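PDB 2OQH: putative isomerase from Streptomyces coelicolor A3, which probably acts in sugar-acid metabolism as an enolase-superfamily enzyme, perhaps dehydrating D-glucarate to 5-dehydro-4-deoxy-D-glucarate. Local coordinates for residues F73-F78 / D106-A111; R61-D66 / A95-V100. All coordinates share one frame; numbering follows the deposited sequence.

Contact 1: residues F73-F78 / D106-A111; sequences FALEAF and DAMGKA
F73 and M108, a selenomethionine, make a Met-aromatic and CH-pi contact at the partly buried edge of the N-terminal capping domain, where the loop leading into helix 75-81 meets the last turns of helix 85-112. It illustrates how a methylene and a selenium of one side chain can meet the same ring in different ways. The methylene CG of M108 lies over one face of the F73 ring, 3.6 Å from its centroid and only 14° off the ring normal. The heavier SE sits obliquely to the same ring, 4.6 Å from the centroid. As the two side chains slide past each other in opposite directions, the ring lies along the M108 chain instead of meeting its end. F73 reaches this place with its CG beside the backbone N (chi1 -77°). A bend at the last torsion of M108 then turns CE from the ring to the L75 side, where its close approach to L75 is doubtful in detail. One turn further on, A111 CB approaches F73 CE2 obliquely at 4.3 Å. Here L3, in the N-terminal loop, touches both F73 and A111, while L75 extends the packing along helix 85-112 to D101, C104 and W105.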
ATOM      1  N   PHE A  73     -18.264 -15.998   0.994  1.00 20.10           N
ATOM      2  CA  PHE A  73     -18.637 -15.411  -0.285  1.00 19.95           C
ATOM      3  C   PHE A  73     -19.562 -14.202  -0.139  1.00 20.55           C
ATOM      4  O   PHE A  73     -19.756 -13.443  -1.097  1.00 22.32           O
ATOM      5  CB  PHE A  73     -19.348 -16.457  -1.141  1.00 19.41           C
ATOM      6  CG  PHE A  73     -18.427 -17.461  -1.767  1.00 18.90           C
ATOM      7  CD1 PHE A  73     -17.832 -17.199  -3.001  1.00 18.90           C
ATOM      8  CD2 PHE A  73     -18.155 -18.675  -1.131  1.00 19.18           C
ATOM      9  CE1 PHE A  73     -16.981 -18.132  -3.598  1.00 18.53           C
ATOM     10  CE2 PHE A  73     -17.301 -19.619  -1.721  1.00 16.94           C
ATOM     11  CZ  PHE A  73     -16.715 -19.345  -2.954  1.00 16.79           C
ATOM     12  N   ALA A  74     -20.139 -14.025   1.043  1.00 18.69           N
ATOM     13  CA  ALA A  74     -21.065 -12.917   1.267  1.00 18.06           C
ATOM     14  C   ALA A  74     -20.375 -11.633   1.725  1.00 15.70           C
ATOM     15  O   ALA A  74     -20.695 -11.091   2.783  1.00 15.65           O
ATOM     16  CB  ALA A  74     -22.130 -13.338   2.281  1.00 17.81           C
ATOM     17  N   LEU A  75     -19.443 -11.139   0.913  1.00 15.56           N
ATOM     18  CA  LEU A  75     -18.705  -9.921   1.241  1.00 16.27           C
ATOM     19  C   LEU A  75     -19.558  -8.655   1.225  1.00 15.96           C
ATOM     20  O   LEU A  75     -19.416  -7.803   2.097  1.00 16.56           O
ATOM     21  CB  LEU A  75     -17.506  -9.758   0.296  1.00 17.41           C
ATOM     22  CG  LEU A  75     -16.352 -10.733   0.565  1.00 19.20           C
ATOM     23  CD1 LEU A  75     -15.231 -10.514  -0.433  1.00 21.21           C
ATOM     24  CD2 LEU A  75     -15.841 -10.531   1.988  1.00 19.68           C
ATOM     25  N   GLU A  76     -20.443  -8.534   0.238  1.00 15.66           N
ATOM     26  CA  GLU A  76     -21.313  -7.363   0.137  1.00 16.22           C
ATOM     27  C   GLU A  76     -22.119  -7.238   1.420  1.00 16.61           C
ATOM     28  O   GLU A  76     -22.235  -6.151   1.976  1.00 17.59           O
ATOM     29  CB  GLU A  76     -22.260  -7.493  -1.066  1.00 15.17           C
ATOM     30  CG  GLU A  76     -21.580  -7.363  -2.423  1.00 15.66           C
ATOM     31  CD  GLU A  76     -21.450  -5.917  -2.907  1.00 16.78           C
ATOM     32  OE1 GLU A  76     -21.736  -4.981  -2.128  1.00 16.85           O
ATOM     33  OE2 GLU A  76     -21.062  -5.718  -4.074  1.00 17.87           O
ATOM     34  N   ALA A  77     -22.665  -8.356   1.893  1.00 16.75           N
ATOM     35  CA  ALA A  77     -23.460  -8.360   3.118  1.00 16.99           C
ATOM     36  C   ALA A  77     -22.598  -7.984   4.318  1.00 17.92           C
ATOM     37  O   ALA A  77     -23.025  -7.223   5.194  1.00 18.30           O
ATOM     38  CB  ALA A  77     -24.089  -9.728   3.333  1.00 17.09           C
ATOM     39  N   PHE A  78     -21.380  -8.515   4.351  1.00 17.38           N
ATOM     40  CA  PHE A  78     -20.449  -8.231   5.438  1.00 17.02           C
ATOM     41  C   PHE A  78     -20.086  -6.747   5.544  1.00 17.06           C
ATOM     42  O   PHE A  78     -20.173  -6.147   6.618  1.00 17.61           O
ATOM     43  CB  PHE A  78     -19.167  -9.038   5.252  1.00 18.19           C
ATOM     44  CG  PHE A  78     -18.063  -8.628   6.177  1.00 19.12           C
ATOM     45  CD1 PHE A  78     -18.235  -8.696   7.555  1.00 19.20           C
ATOM     46  CD2 PHE A  78     -16.859  -8.146   5.674  1.00 21.41           C
ATOM     47  CE1 PHE A  78     -17.215  -8.285   8.426  1.00 21.10           C
ATOM     48  CE2 PHE A  78     -15.835  -7.733   6.539  1.00 21.89           C
ATOM     49  CZ  PHE A  78     -16.018  -7.803   7.915  1.00 21.44           C
ATOM     50  N   ASP A 106      -9.225 -15.260   0.256  1.00 16.15           N
ATOM     51  CA  ASP A 106      -8.292 -16.377   0.276  1.00 17.11           C
ATOM     52  C   ASP A 106      -9.102 -17.673   0.396  1.00 17.09           C
ATOM     53  O   ASP A 106      -8.859 -18.631  -0.337  1.00 18.52           O
ATOM     54  CB  ASP A 106      -7.330 -16.208   1.455  1.00 17.62           C
ATOM     55  CG  ASP A 106      -6.223 -17.250   1.475  1.00 18.40           C
ATOM     56  OD1 ASP A 106      -5.695 -17.601   0.392  1.00 18.40           O
ATOM     57  OD2 ASP A 106      -5.867 -17.696   2.589  1.00 18.62           O
ATOM     58  N   ALA A 107     -10.074 -17.685   1.303  1.00 16.65           N
ATOM     59  CA  ALA A 107     -10.929 -18.854   1.506  1.00 16.86           C
ATOM     60  C   ALA A 107     -11.747 -19.162   0.246  1.00 18.15           C
ATOM     61  O   ALA A 107     -11.959 -20.325  -0.094  1.00 18.73           O
ATOM     62  CB  ALA A 107     -11.861 -18.620   2.693  1.00 14.95           C
HETATM   63  N   MSE A 108     -12.207 -18.115  -0.438  1.00 17.11           N
HETATM   64  CA  MSE A 108     -12.991 -18.267  -1.661  1.00 17.92           C
HETATM   65  C   MSE A 108     -12.169 -18.923  -2.766  1.00 16.34           C
HETATM   66  O   MSE A 108     -12.661 -19.786  -3.496  1.00 16.89           O
HETATM   67  CB  MSE A 108     -13.492 -16.898  -2.146  1.00 19.08           C
HETATM   68  CG  MSE A 108     -14.723 -16.360  -1.410  1.00 23.83           C
HETATM   69 SE   MSE A 108     -15.128 -14.528  -1.972  1.00 30.04          SE
HETATM   70  CE  MSE A 108     -14.694 -13.636  -0.332  1.00 29.33           C
ATOM     71  N   GLY A 109     -10.920 -18.494  -2.898  1.00 17.39           N
ATOM     72  CA  GLY A 109     -10.054 -19.059  -3.916  1.00 18.63           C
ATOM     73  C   GLY A 109      -9.789 -20.524  -3.627  1.00 19.79           C
ATOM     74  O   GLY A 109      -9.759 -21.355  -4.532  1.00 21.11           O
ATOM     75  N   LYS A 110      -9.599 -20.841  -2.355  1.00 20.53           N
ATOM     76  CA  LYS A 110      -9.346 -22.215  -1.947  1.00 21.24           C
ATOM     77  C   LYS A 110     -10.600 -23.051  -2.163  1.00 22.26           C
ATOM     78  O   LYS A 110     -10.524 -24.169  -2.667  1.00 23.08           O
ATOM     79  CB  LYS A 110      -8.911 -22.252  -0.478  1.00 20.52           C
ATOM     80  CG  LYS A 110      -7.559 -21.594  -0.257  1.00 19.68           C
ATOM     81  CD  LYS A 110      -7.130 -21.592   1.197  1.00 20.43           C
ATOM     82  CE  LYS A 110      -5.737 -20.989   1.320  1.00 23.19           C
ATOM     83  NZ  LYS A 110      -5.236 -20.953   2.723  1.00 24.65           N
ATOM     84  N   ALA A 111     -11.760 -22.506  -1.806  1.00 22.35           N
ATOM     85  CA  ALA A 111     -13.003 -23.244  -1.988  1.00 22.03           C
ATOM     86  C   ALA A 111     -13.303 -23.468  -3.476  1.00 22.60           C
ATOM     87  O   ALA A 111     -13.981 -24.427  -3.840  1.00 24.15           O
ATOM     88  CB  ALA A 111     -14.160 -22.504  -1.313  1.00 21.93           C
TER

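Contact 2: residues R61-D66 / A95-V100; sequences RRMAPD and AAIAAV
M63, a selenomethionine on helix 54-63, puts its selenoether into a shallow hollow on helix 85-112 made by A96, I97 and V100. The fit shows how a single long, unbranched side chain can bridge two backbones that stay well apart: the nearest CA atoms, those of M63 and I97, are 8.6 Å from each other. The M63 chain runs out almost fully extended through its second torsion and then bends at the third (chi3 -60°), which sets the terminal methyl to one side of SE. That methyl is the bump. CE lies 3.9 Å from the backbone C of A96, and the small CB of A96 leaves room for so close an approach to the main chain. One turn further along the helix, V100 offers a branch to the same methyl, with its CG2 4.1 Å from M63 CE. I97 forms another wall, its CG1 touching M63 SE at 3.8 Å, and the side chains of M63 and I97 cross at about a right angle.

Both helices belong to the N-terminal capping domain of the enolase superfamily, in which a three-stranded antiparallel sheet is joined to a helical bundle and accompanies the TIM-barrel domain. The alanines of 95-100 let neighbours come close on more than one side: A96 also receives V56, I59 and V60 from helix 54-63, whereas A95 and A99 touch M51 and T50, respectively, of strand 45-51. Q82, in the loop before helix 85-112, touches both M63 and I97, and L67 packs on V100.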
ATOM      1  N   ARG A  61     -12.032  -8.721  16.633  1.00 21.96           N
ATOM      2  CA  ARG A  61     -12.703  -9.611  17.563  1.00 22.25           C
ATOM      3  C   ARG A  61     -14.116  -9.138  17.870  1.00 22.59           C
ATOM      4  O   ARG A  61     -14.995  -9.955  18.133  1.00 22.55           O
ATOM      5  CB  ARG A  61     -11.880  -9.762  18.842  1.00 23.47           C
ATOM      6  CG  ARG A  61     -10.576 -10.522  18.597  1.00 24.43           C
ATOM      7  CD  ARG A  61      -9.758 -10.637  19.864  1.00 25.22           C
ATOM      8  NE  ARG A  61      -8.496 -11.339  19.633  1.00 27.14           N
ATOM      9  CZ  ARG A  61      -7.310 -10.880  20.021  1.00 26.23           C
ATOM     10  NH1 ARG A  61      -7.226  -9.715  20.659  1.00 26.72           N
ATOM     11  NH2 ARG A  61      -6.211 -11.582  19.772  1.00 28.35           N
ATOM     12  N   ARG A  62     -14.349  -7.828  17.825  1.00 22.91           N
ATOM     13  CA  ARG A  62     -15.693  -7.322  18.087  1.00 24.41           C
ATOM     14  C   ARG A  62     -16.609  -7.589  16.891  1.00 25.12           C
ATOM     15  O   ARG A  62     -17.830  -7.509  17.012  1.00 26.16           O
ATOM     16  CB  ARG A  62     -15.668  -5.815  18.419  1.00 24.36           C
ATOM     17  CG  ARG A  62     -15.177  -5.501  19.846  1.00 25.93           C
ATOM     18  CD  ARG A  62     -15.379  -4.033  20.231  1.00 28.55           C
ATOM     19  NE  ARG A  62     -15.070  -3.783  21.647  1.00 30.18           N
ATOM     20  CZ  ARG A  62     -15.204  -2.603  22.257  1.00 31.62           C
ATOM     21  NH1 ARG A  62     -15.642  -1.540  21.582  1.00 31.69           N
ATOM     22  NH2 ARG A  62     -14.905  -2.479  23.548  1.00 29.98           N
HETATM   23  N   MSE A  63     -16.021  -7.922  15.740  1.00 25.08           N
HETATM   24  CA  MSE A  63     -16.802  -8.203  14.534  1.00 26.14           C
HETATM   25  C   MSE A  63     -16.955  -9.710  14.307  1.00 25.00           C
HETATM   26  O   MSE A  63     -17.872 -10.152  13.612  1.00 24.64           O
HETATM   27  CB  MSE A  63     -16.144  -7.577  13.284  1.00 26.55           C
HETATM   28  CG  MSE A  63     -16.083  -6.046  13.251  1.00 29.41           C
HETATM   29 SE   MSE A  63     -15.517  -5.358  11.489  1.00 36.88          SE
HETATM   30  CE  MSE A  63     -13.775  -6.204  11.383  1.00 27.65           C
ATOM     31  N   ALA A  64     -16.048 -10.484  14.899  1.00 24.56           N
ATOM     32  CA  ALA A  64     -16.029 -11.939  14.773  1.00 24.82           C
ATOM     33  C   ALA A  64     -17.365 -12.641  15.014  1.00 25.16           C
ATOM     34  O   ALA A  64     -17.797 -13.460  14.202  1.00 25.97           O
ATOM     35  CB  ALA A  64     -14.975 -12.517  15.714  1.00 23.27           C
ATOM     36  N   PRO A  65     -18.033 -12.343  16.136  1.00 24.74           N
ATOM     37  CA  PRO A  65     -19.316 -13.008  16.389  1.00 25.91           C
ATOM     38  C   PRO A  65     -20.303 -12.853  15.233  1.00 26.34           C
ATOM     39  O   PRO A  65     -21.093 -13.752  14.961  1.00 26.79           O
ATOM     40  CB  PRO A  65     -19.815 -12.330  17.664  1.00 25.71           C
ATOM     41  CG  PRO A  65     -18.547 -11.942  18.368  1.00 25.02           C
ATOM     42  CD  PRO A  65     -17.693 -11.418  17.231  1.00 25.14           C
ATOM     43  N   ASP A  66     -20.249 -11.712  14.554  1.00 27.63           N
ATOM     44  CA  ASP A  66     -21.158 -11.442  13.439  1.00 28.29           C
ATOM     45  C   ASP A  66     -20.863 -12.253  12.169  1.00 27.05           C
ATOM     46  O   ASP A  66     -21.707 -12.320  11.273  1.00 27.75           O
ATOM     47  CB  ASP A  66     -21.153  -9.941  13.094  1.00 30.58           C
ATOM     48  CG  ASP A  66     -21.866  -9.086  14.139  1.00 32.85           C
ATOM     49  OD1 ASP A  66     -23.029  -9.403  14.501  1.00 33.29           O
ATOM     50  OD2 ASP A  66     -21.270  -8.075  14.589  1.00 34.67           O
ATOM     51  N   ALA A  95      -8.866  -0.921   8.149  1.00 14.37           N
ATOM     52  CA  ALA A  95      -7.803  -1.924   8.210  1.00 14.66           C
ATOM     53  C   ALA A  95      -8.264  -3.232   8.853  1.00 15.53           C
ATOM     54  O   ALA A  95      -7.846  -4.310   8.433  1.00 16.44           O
ATOM     55  CB  ALA A  95      -6.605  -1.365   8.968  1.00 14.97           C
ATOM     56  N   ALA A  96      -9.108  -3.140   9.877  1.00 14.74           N
ATOM     57  CA  ALA A  96      -9.615  -4.340  10.546  1.00 15.78           C
ATOM     58  C   ALA A  96     -10.507  -5.080   9.557  1.00 17.39           C
ATOM     59  O   ALA A  96     -10.375  -6.292   9.358  1.00 17.89           O
ATOM     60  CB  ALA A  96     -10.405  -3.961  11.786  1.00 13.30           C
ATOM     61  N   ILE A  97     -11.409  -4.330   8.931  1.00 16.74           N
ATOM     62  CA  ILE A  97     -12.320  -4.885   7.937  1.00 15.54           C
ATOM     63  C   ILE A  97     -11.538  -5.521   6.787  1.00 14.90           C
ATOM     64  O   ILE A  97     -11.856  -6.627   6.350  1.00 15.95           O
ATOM     65  CB  ILE A  97     -13.260  -3.779   7.392  1.00 14.70           C
ATOM     66  CG1 ILE A  97     -14.241  -3.363   8.494  1.00 14.45           C
ATOM     67  CG2 ILE A  97     -13.972  -4.259   6.129  1.00 14.35           C
ATOM     68  CD1 ILE A  97     -15.148  -2.204   8.140  1.00 15.77           C
ATOM     69  N   ALA A  98     -10.507  -4.832   6.307  1.00 13.80           N
ATOM     70  CA  ALA A  98      -9.696  -5.347   5.204  1.00 14.72           C
ATOM     71  C   ALA A  98      -9.086  -6.724   5.495  1.00 14.59           C
ATOM     72  O   ALA A  98      -9.054  -7.593   4.625  1.00 15.64           O
ATOM     73  CB  ALA A  98      -8.589  -4.343   4.855  1.00 14.47           C
ATOM     74  N   ALA A  99      -8.593  -6.915   6.715  1.00 16.25           N
ATOM     75  CA  ALA A  99      -7.991  -8.189   7.121  1.00 16.90           C
ATOM     76  C   ALA A  99      -8.993  -9.329   6.930  1.00 16.73           C
ATOM     77  O   ALA A  99      -8.657 -10.380   6.387  1.00 17.25           O
ATOM     78  CB  ALA A  99      -7.557  -8.118   8.581  1.00 17.46           C
ATOM     79  N   VAL A 100     -10.224  -9.108   7.385  1.00 16.09           N
ATOM     80  CA  VAL A 100     -11.285 -10.100   7.254  1.00 16.57           C
ATOM     81  C   VAL A 100     -11.658 -10.267   5.786  1.00 17.30           C
ATOM     82  O   VAL A 100     -11.932 -11.377   5.327  1.00 16.87           O
ATOM     83  CB  VAL A 100     -12.540  -9.674   8.052  1.00 16.98           C
ATOM     84  CG1 VAL A 100     -13.661 -10.692   7.869  1.00 15.56           C
ATOM     85  CG2 VAL A 100     -12.182  -9.528   9.528  1.00 17.51           C
TER

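How the contacts relate
Helix 85-112 is common to both contacts, contact 2 using an earlier part and contact 1 its last turns; the partners, helices 54-63 and 75-81, follow each other in the chain. Each contact is apolar and turns on one selenomethionine, but the roles are reversed: the long helix supplies it in contact 1 and receives it in contact 2. All the touching residues of contact 2 are buried, and M63's side-chain partners across the contact are aliphatic. Contact 1 is only partly buried, with the aromatic ring of an exposed residue, F73, taking part. Their centres lie about 14 Å apart, and F78 joins them, its CZ packing 3.7 Å from V100 CG1.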